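Local coordinates for protein serine-threonine phosphatase 2C (Toxoplasma gondii, PDB 2I44) that probably acts as a metal-dependent phosphatase that removes phosphate from serine and threonine residues of proteins, and is found here with bound calcium ions, at residues P83-M91 against K104-A112; H258-L268 against D311-F320. One frame throughout, in Å; residues are numbered along the deposited sequence.

The PP2C fold, in which helices flank two facing antiparallel sheets, illustrates how one domain can hold plain helix packing and a metal site well apart. Contact 1 lies in an outer layer, where helix 83-92 packs on the long helix 98-130, which itself rests on strands 149-155 and 248-253 of one sheet. Contact 2 belongs to the other sheet, pairing central strands 258-264 and 313-320, with calcium ligands D266, just after the first strand, and D311, just before the second. The centres are about 26 Å apart and the nearest atoms about 11 Å, so the two contacts do not touch. They follow in series along the chain. Contact 1 is helix packing away from the metals, whereas contact 2 supplies ligands to one calcium ion.

Contact 1 (P83-M91 against K104-A112); sequences PAWQEVTEM and KLPQLLDQA
L108 projects from helix 104-112 between V88, E87 and M91, its parts shared out among the three. Methyl CD1 meets the CE of M91, a selenomethionine, at 3.6 Å, while methyl CD2 reaches the carboxylate oxygen OE1 of E87, also at 3.6 Å, the two side chains crossing nearly at right angles. Closer to the backbone, L108 CB lies 3.7 Å from V88 CG2, and these two side chains slide past each other in opposite directions. M91 runs out extended to its selenium and then bends (chi3 -72°), a turn that leaves CE touching both L108 and the aliphatic chain of K104. The two helices form an antiparallel pair in the helical flank of the PP2C fold, 148° between their directions and 8.3 Å between axes at closest approach. Helix 104-112 sits on the sheet beneath, where L105 and L109 touch F149; the ends of the same two leucines also reach helix 83-91. L105 CD1 meets V88 CG1 at 4.0 Å. W85 swings its indole beside its own carbonyl carbon (chi1 -176°), and its CZ3 then comes 3.8 Å from L109 CD2. V88 CG1 covers one face of that indole near the rim, and A112 CB abuts its edge close to the ring plane; L79 of helix 66-80 also touches the indole. At the far end small residues let the backbones close in, with A84 CB only 3.8 Å from A112 CA. Q111 lays its CG against A84 CB, while its amide nitrogen turns to hydrogen-bond D115.

Contact 2 (H258-L268 against D311-F320); sequences HRVMILATDGL and DNITAMTVFF. With CA (calcium ion), chain D.
R259 O is gripped twice: F320 N donates to it across 3.3 Å, a bent bond (138° at the hydrogen) that arrives well above the carbonyl plane, and water 1 donates to the same oxygen from 2.7 Å. That water also donates to F320 O, tying the strand ends together. The strands are an antiparallel pair inside one of the two sheets of the PP2C sandwich, and R259 with V260 forms a classic beta bulge opposite G163 of the neighbouring strand. Beyond the bulge the bonding is regular: M261 pairs with V318 and L263 with M316 by reciprocal backbone bonds, M261 N to V318 O measuring 2.8 Å. Side chains alternate between the two faces. On one, V260 CG2 sits over the F319 ring in a CH-pi contact, 3.6 Å from CE1, with M282 of helix 274-286 touching both residues; I262 and T317 lie side by side further along. On the other, L263 CB packs on M316 CB, and M261, a selenomethionine like M316, brings its CB to the F320 ring, obliquely at CZ. Past the strands, T265 stands at the N-cap position of the short helix that starts at D266, and its hydroxyl hydrogen-bonds D38. D266 turns its carboxylate between backbone N and carbonyl carbon (chi1 63°), which brings OD1 to within 2.3 Å of the calcium ion. D311 OD2 binds the same ion at 2.3 Å and D60 supplies a further ligand; the planes of the D266 and D311 carboxylates stand 69° apart. The calcium-bound water 5 donates to N312 O at 2.9 Å, joining the metal shell to the backbone.

Contact 1 (P83-M91 against K104-A112)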
loop_
_atom_site.group_PDB
_atom_site.type_symbol
_atom_site.label_atom_id
_atom_site.label_comp_id
_atom_site.label_asym_id
_atom_site.label_seq_id
_atom_site.Cartn_x
_atom_site.Cartn_y
_atom_site.Cartn_z
ATOM N N PRO A 83 15.550 1.841 -14.533
ATOM C CA PRO A 83 15.918 2.505 -15.783
ATOM C C PRO A 83 14.698 3.280 -16.266
ATOM O O PRO A 83 14.817 4.310 -16.926
ATOM C CB PRO A 83 16.266 1.335 -16.696
ATOM C CG PRO A 83 16.870 0.346 -15.729
ATOM C CD PRO A 83 15.881 0.405 -14.577
ATOM N N ALA A 84 13.522 2.767 -15.909
ATOM C CA ALA A 84 12.259 3.387 -16.274
ATOM C C ALA A 84 12.140 4.730 -15.563
ATOM O O ALA A 84 11.601 5.693 -16.112
ATOM C CB ALA A 84 11.101 2.474 -15.878
ATOM N N TRP A 85 12.640 4.787 -14.334
ATOM C CA TRP A 85 12.590 6.022 -13.571
ATOM C C TRP A 85 13.648 7.001 -14.070
ATOM O O TRP A 85 13.455 8.213 -14.014
ATOM C CB TRP A 85 12.786 5.746 -12.077
ATOM C CG TRP A 85 12.642 6.983 -11.249
ATOM C CD1 TRP A 85 13.648 7.724 -10.704
ATOM C CD2 TRP A 85 11.420 7.655 -10.909
ATOM N NE1 TRP A 85 13.134 8.817 -10.045
ATOM C CE2 TRP A 85 11.769 8.798 -10.153
ATOM C CE3 TRP A 85 10.065 7.403 -11.172
ATOM C CZ2 TRP A 85 10.814 9.688 -9.654
ATOM C CZ3 TRP A 85 9.112 8.290 -10.675
ATOM C CH2 TRP A 85 9.495 9.418 -9.922
ATOM N N GLN A 86 14.767 6.470 -14.550
ATOM C CA GLN A 86 15.828 7.318 -15.074
ATOM C C GLN A 86 15.244 8.071 -16.259
ATOM O O GLN A 86 15.532 9.248 -16.459
ATOM C CB GLN A 86 17.019 6.474 -15.533
ATOM C CG GLN A 86 17.521 5.503 -14.463
ATOM C CD GLN A 86 18.676 4.637 -14.942
ATOM O OE1 GLN A 86 18.957 4.560 -16.141
ATOM N NE2 GLN A 86 19.343 3.968 -14.005
ATOM N N GLU A 87 14.406 7.388 -17.035
ATOM C CA GLU A 87 13.772 8.014 -18.187
ATOM C C GLU A 87 12.732 9.020 -17.711
ATOM O O GLU A 87 12.420 9.973 -18.422
ATOM C CB GLU A 87 13.110 6.967 -19.092
ATOM C CG GLU A 87 13.992 5.779 -19.406
ATOM C CD GLU A 87 13.606 5.070 -20.694
ATOM O OE1 GLU A 87 12.404 5.069 -21.058
ATOM O OE2 GLU A 87 14.514 4.505 -21.340
ATOM N N VAL A 88 12.186 8.813 -16.515
ATOM C CA VAL A 88 11.211 9.765 -15.993
ATOM C C VAL A 88 11.964 11.027 -15.593
ATOM O O VAL A 88 11.510 12.145 -15.835
ATOM C CB VAL A 88 10.462 9.218 -14.755
ATOM C CG1 VAL A 88 9.722 10.351 -14.048
ATOM C CG2 VAL A 88 9.476 8.157 -15.178
ATOM N N THR A 89 13.127 10.837 -14.986
ATOM C CA THR A 89 13.943 11.955 -14.561
ATOM C C THR A 89 14.479 12.723 -15.775
ATOM O O THR A 89 14.420 13.948 -15.808
ATOM C CB THR A 89 15.117 11.474 -13.681
ATOM O OG1 THR A 89 14.609 11.054 -12.410
ATOM C CG2 THR A 89 16.128 12.592 -13.456
ATOM N N GLU A 90 14.986 12.003 -16.772
ATOM C CA GLU A 90 15.526 12.647 -17.964
ATOM C C GLU A 90 14.494 13.504 -18.689
ATOM O O GLU A 90 14.806 14.612 -19.147
ATOM C CB GLU A 90 16.071 11.599 -18.931
ATOM C CG GLU A 90 17.178 10.735 -18.354
ATOM C CD GLU A 90 17.748 9.773 -19.381
ATOM O OE1 GLU A 90 18.350 10.259 -20.369
ATOM O OE2 GLU A 90 17.590 8.541 -19.202
HETATM N N MSE A 91 13.267 12.994 -18.793
HETATM C CA MSE A 91 12.198 13.712 -19.482
HETATM C C MSE A 91 11.746 14.945 -18.711
HETATM O O MSE A 91 11.415 15.969 -19.308
HETATM C CB MSE A 91 11.007 12.792 -19.718
HETATM C CG MSE A 91 9.946 13.404 -20.622
HETATM SE SE MSE A 91 8.487 12.190 -20.939
HETATM C CE MSE A 91 9.396 10.946 -22.107
ATOM N N LYS A 104 3.499 10.700 -22.463
ATOM C CA LYS A 104 4.398 9.571 -22.248
ATOM C C LYS A 104 4.670 9.272 -20.772
ATOM O O LYS A 104 4.951 8.131 -20.405
ATOM C CB LYS A 104 5.721 9.828 -22.976
ATOM C CG LYS A 104 5.529 10.195 -24.449
ATOM C CD LYS A 104 6.847 10.470 -25.163
ATOM C CE LYS A 104 7.632 9.191 -25.398
ATOM N NZ LYS A 104 8.940 9.457 -26.070
ATOM N N LEU A 105 4.568 10.297 -19.934
ATOM C CA LEU A 105 4.825 10.168 -18.502
ATOM C C LEU A 105 4.038 9.053 -17.811
ATOM O O LEU A 105 4.594 8.328 -16.991
ATOM C CB LEU A 105 4.567 11.510 -17.802
ATOM C CG LEU A 105 5.031 11.661 -16.345
ATOM C CD1 LEU A 105 6.514 11.345 -16.235
ATOM C CD2 LEU A 105 4.764 13.074 -15.859
ATOM N N PRO A 106 2.738 8.900 -18.130
ATOM C CA PRO A 106 1.935 7.847 -17.498
ATOM C C PRO A 106 2.487 6.434 -17.649
ATOM O O PRO A 106 2.592 5.704 -16.663
ATOM C CB PRO A 106 0.569 8.013 -18.158
ATOM C CG PRO A 106 0.501 9.492 -18.368
ATOM C CD PRO A 106 1.878 9.793 -18.927
ATOM N N GLN A 107 2.843 6.040 -18.868
ATOM C CA GLN A 107 3.376 4.698 -19.067
ATOM C C GLN A 107 4.765 4.527 -18.460
ATOM O O GLN A 107 5.137 3.422 -18.060
ATOM C CB GLN A 107 3.405 4.326 -20.555
ATOM C CG GLN A 107 2.037 3.948 -21.125
ATOM C CD GLN A 107 1.236 3.032 -20.192
ATOM O OE1 GLN A 107 0.222 3.444 -19.613
ATOM N NE2 GLN A 107 1.696 1.788 -20.038
ATOM N N LEU A 108 5.538 5.608 -18.399
ATOM C CA LEU A 108 6.864 5.535 -17.806
ATOM C C LEU A 108 6.706 5.326 -16.301
ATOM O O LEU A 108 7.446 4.557 -15.687
ATOM C CB LEU A 108 7.651 6.815 -18.084
ATOM C CG LEU A 108 8.158 7.020 -19.519
ATOM C CD1 LEU A 108 8.836 8.377 -19.633
ATOM C CD2 LEU A 108 9.136 5.900 -19.887
ATOM N N LEU A 109 5.725 6.006 -15.713
ATOM C CA LEU A 109 5.459 5.878 -14.284
ATOM C C LEU A 109 4.931 4.482 -13.972
ATOM O O LEU A 109 5.305 3.882 -12.970
ATOM C CB LEU A 109 4.440 6.927 -13.827
ATOM C CG LEU A 109 4.879 8.392 -13.855
ATOM C CD1 LEU A 109 3.711 9.291 -13.437
ATOM C CD2 LEU A 109 6.061 8.579 -12.917
ATOM N N ASP A 110 4.056 3.974 -14.831
ATOM C CA ASP A 110 3.485 2.646 -14.656
ATOM C C ASP A 110 4.620 1.633 -14.607
ATOM O O ASP A 110 4.748 0.856 -13.653
ATOM C CB ASP A 110 2.531 2.327 -15.823
ATOM C CG ASP A 110 2.028 0.885 -15.808
ATOM O OD1 ASP A 110 2.852 -0.042 -15.954
ATOM O OD2 ASP A 110 0.804 0.675 -15.662
ATOM N N GLN A 111 5.454 1.657 -15.640
ATOM C CA GLN A 111 6.582 0.742 -15.738
ATOM C C GLN A 111 7.550 0.846 -14.559
ATOM O O GLN A 111 8.063 -0.165 -14.077
ATOM C CB GLN A 111 7.340 0.994 -17.047
ATOM C CG GLN A 111 8.506 0.056 -17.277
ATOM C CD GLN A 111 8.067 -1.388 -17.410
ATOM O OE1 GLN A 111 7.237 -1.719 -18.263
ATOM N NE2 GLN A 111 8.618 -2.256 -16.570
ATOM N N ALA A 112 7.808 2.063 -14.095
ATOM C CA ALA A 112 8.725 2.252 -12.973
ATOM C C ALA A 112 8.165 1.639 -11.688
ATOM O O ALA A 112 8.896 1.026 -10.910
ATOM C CB ALA A 112 9.003 3.744 -12.762
#

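Contact 2 (H258-L268 against D311-F320)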
loop_
_atom_site.group_PDB
_atom_site.type_symbol
_atom_site.label_atom_id
_atom_site.label_comp_id
_atom_site.label_asym_id
_atom_site.label_seq_id
_atom_site.Cartn_x
_atom_site.Cartn_y
_atom_site.Cartn_z
ATOM N N HIS A 258 -9.461 17.270 -7.330
ATOM C CA HIS A 258 -8.919 16.260 -6.427
ATOM C C HIS A 258 -8.568 16.912 -5.092
ATOM O O HIS A 258 -7.733 17.819 -5.023
ATOM C CB HIS A 258 -7.709 15.579 -7.071
ATOM C CG HIS A 258 -8.087 14.558 -8.100
ATOM N ND1 HIS A 258 -8.048 13.202 -7.853
ATOM C CD2 HIS A 258 -8.603 14.697 -9.342
ATOM C CE1 HIS A 258 -8.528 12.550 -8.896
ATOM N NE2 HIS A 258 -8.873 13.434 -9.813
ATOM N N ARG A 259 -9.221 16.447 -4.032
ATOM C CA ARG A 259 -9.041 17.021 -2.705
ATOM C C ARG A 259 -8.187 16.234 -1.725
ATOM O O ARG A 259 -7.361 16.807 -1.015
ATOM C CB ARG A 259 -10.410 17.254 -2.065
ATOM C CG ARG A 259 -11.285 18.244 -2.803
ATOM C CD ARG A 259 -10.985 19.674 -2.382
ATOM N NE ARG A 259 -11.728 20.631 -3.199
ATOM C CZ ARG A 259 -11.425 20.943 -4.458
ATOM N NH1 ARG A 259 -10.381 20.377 -5.055
ATOM N NH2 ARG A 259 -12.176 21.814 -5.125
ATOM N N VAL A 260 -8.382 14.924 -1.667
ATOM C CA VAL A 260 -7.621 14.149 -0.707
ATOM C C VAL A 260 -7.435 12.685 -1.082
ATOM O O VAL A 260 -8.301 12.062 -1.692
ATOM C CB VAL A 260 -8.292 14.248 0.683
ATOM C CG1 VAL A 260 -9.743 13.782 0.587
ATOM C CG2 VAL A 260 -7.522 13.434 1.708
HETATM N N MSE A 261 -6.274 12.153 -0.729
HETATM C CA MSE A 261 -5.949 10.761 -0.980
HETATM C C MSE A 261 -5.639 10.174 0.388
HETATM O O MSE A 261 -4.976 10.816 1.208
HETATM C CB MSE A 261 -4.734 10.660 -1.911
HETATM C CG MSE A 261 -4.270 9.238 -2.201
HETATM SE SE MSE A 261 -2.827 9.190 -3.511
HETATM C CE MSE A 261 -3.818 8.474 -5.001
ATOM N N ILE A 262 -6.134 8.968 0.643
ATOM C CA ILE A 262 -5.910 8.319 1.927
ATOM C C ILE A 262 -5.346 6.920 1.737
ATOM O O ILE A 262 -5.992 6.054 1.141
ATOM C CB ILE A 262 -7.228 8.199 2.738
ATOM C CG1 ILE A 262 -7.821 9.588 2.989
ATOM C CG2 ILE A 262 -6.966 7.482 4.061
ATOM C CD1 ILE A 262 -9.163 9.560 3.699
ATOM N N LEU A 263 -4.132 6.705 2.228
ATOM C CA LEU A 263 -3.519 5.389 2.147
ATOM C C LEU A 263 -3.678 4.803 3.545
ATOM O O LEU A 263 -3.325 5.450 4.533
ATOM C CB LEU A 263 -2.034 5.485 1.774
ATOM C CG LEU A 263 -1.675 6.079 0.403
ATOM C CD1 LEU A 263 -1.652 7.597 0.484
ATOM C CD2 LEU A 263 -0.308 5.562 -0.048
ATOM N N ALA A 264 -4.217 3.593 3.635
ATOM C CA ALA A 264 -4.422 2.973 4.936
ATOM C C ALA A 264 -4.499 1.447 4.892
ATOM O O ALA A 264 -4.772 0.848 3.851
ATOM C CB ALA A 264 -5.691 3.542 5.570
ATOM N N THR A 265 -4.254 0.822 6.035
ATOM C CA THR A 265 -4.322 -0.631 6.141
ATOM C C THR A 265 -5.768 -1.048 6.402
ATOM O O THR A 265 -6.631 -0.194 6.667
ATOM C CB THR A 265 -3.433 -1.149 7.287
ATOM O OG1 THR A 265 -3.817 -0.525 8.515
ATOM C CG2 THR A 265 -1.981 -0.832 7.005
ATOM N N ASP A 266 -6.032 -2.354 6.334
ATOM C CA ASP A 266 -7.380 -2.855 6.561
ATOM C C ASP A 266 -7.814 -2.591 7.988
ATOM O O ASP A 266 -8.987 -2.723 8.327
ATOM C CB ASP A 266 -7.486 -4.355 6.223
ATOM C CG ASP A 266 -6.602 -5.241 7.100
ATOM O OD1 ASP A 266 -5.905 -4.731 8.000
ATOM O OD2 ASP A 266 -6.608 -6.467 6.874
ATOM N N GLY A 267 -6.857 -2.202 8.824
ATOM C CA GLY A 267 -7.169 -1.880 10.208
ATOM C C GLY A 267 -8.157 -0.722 10.218
ATOM O O GLY A 267 -8.907 -0.522 11.185
ATOM N N LEU A 268 -8.147 0.052 9.135
ATOM C CA LEU A 268 -9.067 1.173 8.979
ATOM C C LEU A 268 -10.268 0.791 8.108
ATOM O O LEU A 268 -11.418 1.051 8.465
ATOM C CB LEU A 268 -8.371 2.375 8.332
ATOM C CG LEU A 268 -9.363 3.454 7.862
ATOM C CD1 LEU A 268 -10.029 4.105 9.080
ATOM C CD2 LEU A 268 -8.653 4.509 7.030
ATOM N N ASP A 311 -7.485 -3.971 15.232
ATOM C CA ASP A 311 -6.291 -4.419 14.526
ATOM C C ASP A 311 -5.289 -3.263 14.508
ATOM O O ASP A 311 -5.620 -2.166 14.953
ATOM C CB ASP A 311 -6.676 -4.801 13.094
ATOM C CG ASP A 311 -5.489 -5.259 12.271
ATOM O OD1 ASP A 311 -4.500 -5.746 12.863
ATOM O OD2 ASP A 311 -5.549 -5.145 11.029
ATOM N N ASN A 312 -4.069 -3.491 14.022
ATOM C CA ASN A 312 -3.128 -2.373 13.924
ATOM C C ASN A 312 -3.855 -1.444 12.946
ATOM O O ASN A 312 -4.519 -1.923 12.017
ATOM C CB ASN A 312 -1.792 -2.777 13.274
ATOM C CG ASN A 312 -0.938 -3.676 14.148
ATOM O OD1 ASN A 312 -1.033 -3.664 15.377
ATOM N ND2 ASN A 312 -0.068 -4.444 13.509
ATOM N N ILE A 313 -3.738 -0.135 13.145
ATOM C CA ILE A 313 -4.390 0.828 12.267
ATOM C C ILE A 313 -3.396 1.905 11.875
ATOM O O ILE A 313 -2.741 2.498 12.727
ATOM C CB ILE A 313 -5.592 1.521 12.952
ATOM C CG1 ILE A 313 -6.503 0.483 13.608
ATOM C CG2 ILE A 313 -6.386 2.317 11.915
ATOM C CD1 ILE A 313 -7.638 1.089 14.420
ATOM N N THR A 314 -3.288 2.149 10.576
ATOM C CA THR A 314 -2.388 3.162 10.055
ATOM C C THR A 314 -3.090 3.942 8.960
ATOM O O THR A 314 -3.705 3.359 8.060
ATOM C CB THR A 314 -1.106 2.528 9.483
ATOM O OG1 THR A 314 -0.356 1.941 10.552
ATOM C CG2 THR A 314 -0.242 3.569 8.781
ATOM N N ALA A 315 -2.998 5.263 9.045
ATOM C CA ALA A 315 -3.615 6.128 8.055
ATOM C C ALA A 315 -2.647 7.240 7.653
ATOM O O ALA A 315 -1.976 7.832 8.492
ATOM C CB ALA A 315 -4.905 6.724 8.609
HETATM N N MSE A 316 -2.566 7.491 6.354
HETATM C CA MSE A 316 -1.708 8.531 5.811
HETATM C C MSE A 316 -2.641 9.366 4.945
HETATM O O MSE A 316 -3.222 8.856 3.990
HETATM C CB MSE A 316 -0.593 7.910 4.951
HETATM C CG MSE A 316 0.404 8.914 4.362
HETATM SE SE MSE A 316 1.767 8.080 3.227
HETATM C CE MSE A 316 2.971 7.489 4.614
ATOM N N THR A 317 -2.806 10.637 5.299
ATOM C CA THR A 317 -3.677 11.536 4.554
ATOM C C THR A 317 -2.886 12.541 3.724
ATOM O O THR A 317 -1.937 13.149 4.209
ATOM C CB THR A 317 -4.625 12.307 5.507
ATOM O OG1 THR A 317 -3.870 12.885 6.582
ATOM C CG2 THR A 317 -5.678 11.370 6.083
ATOM N N VAL A 318 -3.284 12.708 2.467
ATOM C CA VAL A 318 -2.612 13.632 1.566
ATOM C C VAL A 318 -3.639 14.574 0.938
ATOM O O VAL A 318 -4.549 14.134 0.242
ATOM C CB VAL A 318 -1.874 12.868 0.438
ATOM C CG1 VAL A 318 -1.139 13.847 -0.465
ATOM C CG2 VAL A 318 -0.905 11.854 1.041
ATOM N N PHE A 319 -3.495 15.868 1.194
ATOM C CA PHE A 319 -4.419 16.853 0.639
ATOM C C PHE A 319 -3.711 17.628 -0.463
ATOM O O PHE A 319 -2.723 18.317 -0.215
ATOM C CB PHE A 319 -4.897 17.814 1.735
ATOM C CG PHE A 319 -5.745 17.158 2.793
ATOM C CD1 PHE A 319 -7.131 17.117 2.670
ATOM C CD2 PHE A 319 -5.152 16.561 3.903
ATOM C CE1 PHE A 319 -7.916 16.491 3.633
ATOM C CE2 PHE A 319 -5.929 15.931 4.877
ATOM C CZ PHE A 319 -7.311 15.895 4.743
ATOM N N PHE A 320 -4.219 17.499 -1.682
ATOM C CA PHE A 320 -3.638 18.168 -2.829
ATOM C C PHE A 320 -3.845 19.679 -2.756
ATOM O O PHE A 320 -4.735 20.164 -2.060
ATOM C CB PHE A 320 -4.265 17.614 -4.108
ATOM C CG PHE A 320 -4.087 16.130 -4.273
ATOM C CD1 PHE A 320 -2.822 15.587 -4.499
ATOM C CD2 PHE A 320 -5.179 15.271 -4.182
ATOM C CE1 PHE A 320 -2.646 14.210 -4.632
ATOM C CE2 PHE A 320 -5.015 13.888 -4.315
ATOM C CZ PHE A 320 -3.743 13.358 -4.540
HETATM CA CA CA D . -4.126 -5.536 9.256
HETATM O O HOH W 1 -6.946 19.468 -0.636
HETATM O O HOH W 2 -4.619 -7.150 8.316
HETATM O O HOH W 3 -9.448 -2.268 13.411
HETATM O O HOH W 4 -2.870 -6.464 10.659
HETATM O O HOH W 5 -3.421 -3.388 9.783
#